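Foldase protein PrsA (Bacillus subtilis, PDB 4WO7) helps secreted proteins fold outside the cell after translocation, an essential task, and also has peptidyl-prolyl cis-trans isomerase activity that this role does not require in vivo. Local coordinates at residues A[176-181]-A[201-206]; A[32-37]-A[255-260]. All coordinates share one frame; numbering follows the deposited sequence.

Interaction 1 of 2, residues A[176-181]-A[201-206]; sequences ETFSKA and HIIKKT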
loop_
_atom_site.group_PDB
_atom_site.type_symbol
_atom_site.label_atom_id
_atom_site.label_comp_id
_atom_site.label_asym_id
_atom_site.label_seq_id
_atom_site.Cartn_x
_atom_site.Cartn_y
_atom_site.Cartn_z
ATOM N N GLU A 176 -0.966 2.350 -28.732
ATOM C CA GLU A 176 -0.849 1.801 -30.083
ATOM C C GLU A 176 -0.314 2.825 -31.072
ATOM O O GLU A 176 0.275 2.457 -32.084
ATOM C CB GLU A 176 -2.186 1.282 -30.605
ATOM C CG GLU A 176 -2.593 -0.065 -30.060
ATOM C CD GLU A 176 -3.855 -0.583 -30.718
ATOM O OE1 GLU A 176 -4.034 -0.336 -31.933
ATOM O OE2 GLU A 176 -4.722 -1.123 -30.001
ATOM N N THR A 177 -0.518 4.106 -30.787
ATOM C CA THR A 177 -0.013 5.147 -31.672
ATOM C C THR A 177 1.503 5.222 -31.579
ATOM O O THR A 177 2.189 5.409 -32.583
ATOM C CB THR A 177 -0.591 6.542 -31.334
ATOM O OG1 THR A 177 -2.008 6.461 -31.142
ATOM C CG2 THR A 177 -0.286 7.525 -32.454
ATOM N N PHE A 178 2.017 5.069 -30.364
ATOM C CA PHE A 178 3.450 5.148 -30.122
ATOM C C PHE A 178 4.209 3.909 -30.581
ATOM O O PHE A 178 5.195 4.013 -31.306
ATOM C CB PHE A 178 3.719 5.363 -28.635
ATOM C CG PHE A 178 5.169 5.344 -28.287
ATOM C CD1 PHE A 178 5.917 6.503 -28.351
ATOM C CD2 PHE A 178 5.798 4.163 -27.935
ATOM C CE1 PHE A 178 7.259 6.494 -28.040
ATOM C CE2 PHE A 178 7.143 4.145 -27.629
ATOM C CZ PHE A 178 7.876 5.314 -27.686
ATOM N N SER A 179 3.733 2.739 -30.167
ATOM C CA SER A 179 4.439 1.488 -30.430
ATOM C C SER A 179 4.451 1.113 -31.907
ATOM O O SER A 179 5.436 0.572 -32.411
ATOM C CB SER A 179 3.816 0.356 -29.608
ATOM O OG SER A 179 2.441 0.197 -29.910
ATOM N N LYS A 180 3.366 1.422 -32.605
ATOM C CA LYS A 180 3.283 1.173 -34.037
ATOM C C LYS A 180 4.374 1.982 -34.724
ATOM O O LYS A 180 5.102 1.476 -35.578
ATOM C CB LYS A 180 1.903 1.563 -34.557
ATOM C CG LYS A 180 0.838 0.520 -34.270
ATOM C CD LYS A 180 -0.520 0.940 -34.798
ATOM C CE LYS A 180 -1.546 -0.159 -34.602
ATOM N NZ LYS A 180 -2.885 0.254 -35.096
ATOM N N ALA A 181 4.480 3.246 -34.325
ATOM C CA ALA A 181 5.495 4.150 -34.848
ATOM C C ALA A 181 6.903 3.718 -34.456
ATOM O O ALA A 181 7.845 3.872 -35.233
ATOM C CB ALA A 181 5.233 5.562 -34.353
ATOM N N HIS A 201 6.149 13.012 -29.450
ATOM C CA HIS A 201 7.251 12.115 -29.145
ATOM C C HIS A 201 8.339 12.168 -30.197
ATOM O O HIS A 201 8.058 12.250 -31.393
ATOM C CB HIS A 201 6.765 10.671 -29.038
ATOM C CG HIS A 201 5.767 10.439 -27.950
ATOM N ND1 HIS A 201 5.987 9.546 -26.928
ATOM C CD2 HIS A 201 4.547 10.981 -27.725
ATOM C CE1 HIS A 201 4.943 9.543 -26.116
ATOM N NE2 HIS A 201 4.057 10.405 -26.578
ATOM N N ILE A 202 9.582 12.129 -29.738
ATOM C CA ILE A 202 10.703 11.792 -30.598
ATOM C C ILE A 202 11.219 10.447 -30.122
ATOM O O ILE A 202 11.738 10.332 -29.016
ATOM C CB ILE A 202 11.823 12.844 -30.564
ATOM C CG1 ILE A 202 11.356 14.128 -31.250
ATOM C CG2 ILE A 202 13.059 12.330 -31.300
ATOM C CD1 ILE A 202 12.209 15.333 -30.935
ATOM N N ILE A 203 11.086 9.435 -30.974
ATOM C CA ILE A 203 11.438 8.071 -30.603
ATOM C C ILE A 203 12.741 7.649 -31.247
ATOM O O ILE A 203 12.983 7.932 -32.417
ATOM C CB ILE A 203 10.370 7.043 -31.017
ATOM C CG1 ILE A 203 8.962 7.561 -30.717
ATOM C CG2 ILE A 203 10.622 5.725 -30.284
ATOM C CD1 ILE A 203 7.863 6.645 -31.212
ATOM N N LYS A 204 13.584 6.985 -30.460
ATOM C CA LYS A 204 14.809 6.400 -30.981
ATOM C C LYS A 204 14.805 4.913 -30.672
ATOM O O LYS A 204 14.889 4.503 -29.516
ATOM C CB LYS A 204 16.048 7.050 -30.368
ATOM C CG LYS A 204 17.361 6.494 -30.907
ATOM C CD LYS A 204 18.564 7.214 -30.320
ATOM C CE LYS A 204 19.843 6.408 -30.500
ATOM N NZ LYS A 204 20.940 6.857 -29.594
ATOM N N LYS A 205 14.707 4.105 -31.717
ATOM C CA LYS A 205 14.770 2.662 -31.571
ATOM C C LYS A 205 16.207 2.271 -31.264
ATOM O O LYS A 205 17.094 2.540 -32.072
ATOM C CB LYS A 205 14.269 1.983 -32.845
ATOM C CG LYS A 205 14.101 0.483 -32.728
ATOM C CD LYS A 205 13.438 -0.090 -33.969
ATOM C CE LYS A 205 13.751 -1.558 -34.185
ATOM N NZ LYS A 205 12.984 -2.049 -35.363
ATOM N N THR A 206 16.449 1.637 -30.118
ATOM C CA THR A 206 17.826 1.435 -29.683
ATOM C C THR A 206 18.434 0.162 -30.227
ATOM O O THR A 206 19.579 0.157 -30.673
ATOM C CB THR A 206 17.941 1.335 -28.154
ATOM O OG1 THR A 206 17.098 0.279 -27.691
ATOM C CG2 THR A 206 17.538 2.623 -27.483
#
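F178 reaches from helix 176-183 to H201 and I203, which project on the same side of strand 200-207, in the parvulin-type prolyl isomerase domain. The helix segment runs at 40° to the strand, their axes 10.0 Å apart at closest. The CB of F178 points at the strand. With chi1 at 175°, CG lies opposite the backbone N, and the ring extends outward from the helix. CG comes no nearer than 4.2 Å to I203 CD1. CD1 of F178 has two neighbours: ND1 of H201 at 3.4 Å and the end methyl of I203. CE1 lies mainly against the isoleucine, 3.2 Å from I203 CD1 and close to its CG1, with H201 ND1 also near. At the tip, CZ meets both ends of the branched chain, with I203 CG2 3.8 Å away. The F178 and H201 rings meet obliquely, centroids 5.2 Å apart and planes at 56°. One turn on from the phenyl ring, A181 CB adds a looser touch, 4.2 Å from I203 CD1. Cutting F178 back to an alanine would probably leave I203 CD1 and the imidazole of H201 without their main neighbour from the helix. H201 also meets the ring of H124, a histidine pair consistent with the one known from parvulins, while its NE2 has a weak hydrogen bond with T196 OG1. The chemistry implies that helix and strand are held by apolar and ring packing, and that F178 gives one imidazole a hydrocarbon neighbour rather than a hydrogen-bonding partner.

Interaction 2 of 2, residues A[32-37]-A[255-260]; sequences AGASVL and KDTFNT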
loop_
_atom_site.group_PDB
_atom_site.type_symbol
_atom_site.label_atom_id
_atom_site.label_comp_id
_atom_site.label_asym_id
_atom_site.label_seq_id
_atom_site.Cartn_x
_atom_site.Cartn_y
_atom_site.Cartn_z
ATOM N N ALA A 32 6.550 -1.427 15.532
ATOM C CA ALA A 32 7.656 -1.208 14.609
ATOM C C ALA A 32 8.954 -1.835 15.101
ATOM O O ALA A 32 9.978 -1.751 14.426
ATOM C CB ALA A 32 7.840 0.277 14.381
ATOM N N GLY A 33 8.904 -2.464 16.272
ATOM C CA GLY A 33 10.089 -3.032 16.890
ATOM C C GLY A 33 10.819 -4.027 16.009
ATOM O O GLY A 33 12.040 -3.955 15.868
ATOM N N ALA A 34 10.079 -4.943 15.394
ATOM C CA ALA A 34 10.695 -5.982 14.577
ATOM C C ALA A 34 11.394 -5.399 13.346
ATOM O O ALA A 34 12.540 -5.759 13.040
ATOM C CB ALA A 34 9.650 -7.013 14.149
ATOM N N SER A 35 10.716 -4.497 12.643
ATOM C CA SER A 35 11.267 -3.965 11.404
ATOM C C SER A 35 12.481 -3.089 11.686
ATOM O O SER A 35 13.471 -3.149 10.961
ATOM C CB SER A 35 10.212 -3.176 10.627
ATOM O OG SER A 35 9.555 -2.238 11.460
ATOM N N VAL A 36 12.422 -2.285 12.744
ATOM C CA VAL A 36 13.532 -1.383 13.015
ATOM C C VAL A 36 14.713 -2.164 13.590
ATOM O O VAL A 36 15.857 -1.876 13.256
ATOM C CB VAL A 36 13.152 -0.245 13.992
ATOM C CG1 VAL A 36 14.366 0.654 14.245
ATOM C CG2 VAL A 36 12.033 0.609 13.419
ATOM N N LEU A 37 14.446 -3.167 14.425
ATOM C CA LEU A 37 15.517 -4.037 14.907
ATOM C C LEU A 37 16.201 -4.720 13.735
ATOM O O LEU A 37 17.413 -4.927 13.745
ATOM C CB LEU A 37 14.991 -5.093 15.888
ATOM C CG LEU A 37 16.059 -6.081 16.382
ATOM C CD1 LEU A 37 17.187 -5.360 17.110
ATOM C CD2 LEU A 37 15.445 -7.142 17.287
ATOM N N LYS A 255 12.140 -11.708 20.156
ATOM C CA LYS A 255 12.898 -12.881 19.752
ATOM C C LYS A 255 12.246 -13.421 18.492
ATOM O O LYS A 255 11.123 -13.048 18.152
ATOM C CB LYS A 255 12.960 -13.962 20.833
ATOM C CG LYS A 255 14.015 -13.688 21.884
ATOM C CD LYS A 255 14.033 -14.743 22.969
ATOM C CE LYS A 255 15.171 -14.474 23.936
ATOM N NZ LYS A 255 15.175 -15.388 25.108
ATOM N N ASP A 256 12.966 -14.285 17.798
ATOM C CA ASP A 256 12.487 -14.885 16.562
ATOM C C ASP A 256 12.345 -13.851 15.445
ATOM O O ASP A 256 11.738 -14.127 14.406
ATOM C CB ASP A 256 11.136 -15.567 16.799
ATOM C CG ASP A 256 11.149 -16.473 18.014
ATOM O OD1 ASP A 256 11.852 -17.502 17.989
ATOM O OD2 ASP A 256 10.461 -16.140 19.004
ATOM N N THR A 257 12.890 -12.657 15.663
ATOM C CA THR A 257 12.849 -11.614 14.651
ATOM C C THR A 257 13.733 -12.062 13.495
ATOM O O THR A 257 13.375 -11.891 12.331
ATOM C CB THR A 257 13.302 -10.248 15.214
ATOM O OG1 THR A 257 12.336 -9.795 16.171
ATOM C CG2 THR A 257 13.418 -9.206 14.108
ATOM N N PHE A 258 14.890 -12.630 13.843
ATOM C CA PHE A 258 15.859 -13.163 12.880
ATOM C C PHE A 258 15.941 -14.670 12.856
ATOM O O PHE A 258 16.676 -15.228 12.048
ATOM C CB PHE A 258 17.264 -12.679 13.202
ATOM C CG PHE A 258 17.432 -11.213 13.138
ATOM C CD1 PHE A 258 17.656 -10.588 11.926
ATOM C CD2 PHE A 258 17.375 -10.455 14.290
ATOM C CE1 PHE A 258 17.818 -9.226 11.864
ATOM C CE2 PHE A 258 17.539 -9.095 14.238
ATOM C CZ PHE A 258 17.761 -8.479 13.023
ATOM N N ASN A 259 15.179 -15.339 13.707
ATOM C CA ASN A 259 15.427 -16.754 13.937
ATOM C C ASN A 259 15.109 -17.557 12.698
ATOM O O ASN A 259 15.879 -18.428 12.290
ATOM C CB ASN A 259 14.592 -17.242 15.115
ATOM C CG ASN A 259 14.793 -18.714 15.419
ATOM O OD1 ASN A 259 14.842 -19.560 14.527
ATOM N ND2 ASN A 259 14.903 -19.026 16.697
ATOM N N THR A 260 13.981 -17.233 12.090
ATOM C CA THR A 260 13.519 -17.931 10.908
ATOM C C THR A 260 13.201 -16.935 9.809
ATOM O O THR A 260 12.717 -15.839 10.084
ATOM C CB THR A 260 12.268 -18.756 11.203
ATOM O OG1 THR A 260 11.240 -17.899 11.718
ATOM C CG2 THR A 260 12.587 -19.824 12.220
#
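L37 and A34, on the long N-terminal helix 21-49, receive T257 and F258 from the C-terminal tail, a helix-against-loop packing that brings the tail back against the N-terminal helix. L37 carries the apolar part: its CG is 4.0 Å from F258 CE2, and its CD2 lies slightly farther from the same ring atom. With chi1 at 177°, the leucine places CG beside its own carbonyl carbon, which sets the branch near the carbonyl that the F258 ring also meets. The ring's CZ sits 3.6 Å from L37 O, which lies in the plane of the ring at its edge. T257 comes down beside A34, the nearest pair of the two segments by CA position; its methyl CG2 is 3.7 Å from A34 O and touches A34 CB more loosely. That same CG2 lies 4.1 Å above one face of the F258 ring, toward its rim, so the two tail residues also pack on each other. Farther out, A34 O accepts a hydrogen bond from T38 OG1, F258 also touches V41 of the same helix, and L37 packs on A12 of the second subunit. The helix is kinked here, the N atoms of A34 and S35 lacking bonds to the preceding turn, yet A32 O still takes two donors: V36 N, and S35 OG at 3.0 Å from 39° out of the carbonyl plane.

In the fold
Interaction 1 sits in the buried interior of the prolyl isomerase domain, whereas interaction 2 is partly buried where the N-terminal helix meets the tail, close to the second subunit. Their centres are 48 Å apart on opposite sides of the chain's centre, and they share no helix or strand. The 176-181/201-206 contact joins segments 20 residues apart at their closest ends; the 32-37/255-260 contact joins segments 218 apart, with the whole isomerase domain between them. Both rely on a phenylalanine, but interaction 1 packs it among aliphatic and imidazole groups, while in interaction 2 the ring and a threonine methyl also rest against backbone carbonyl oxygens of a helix.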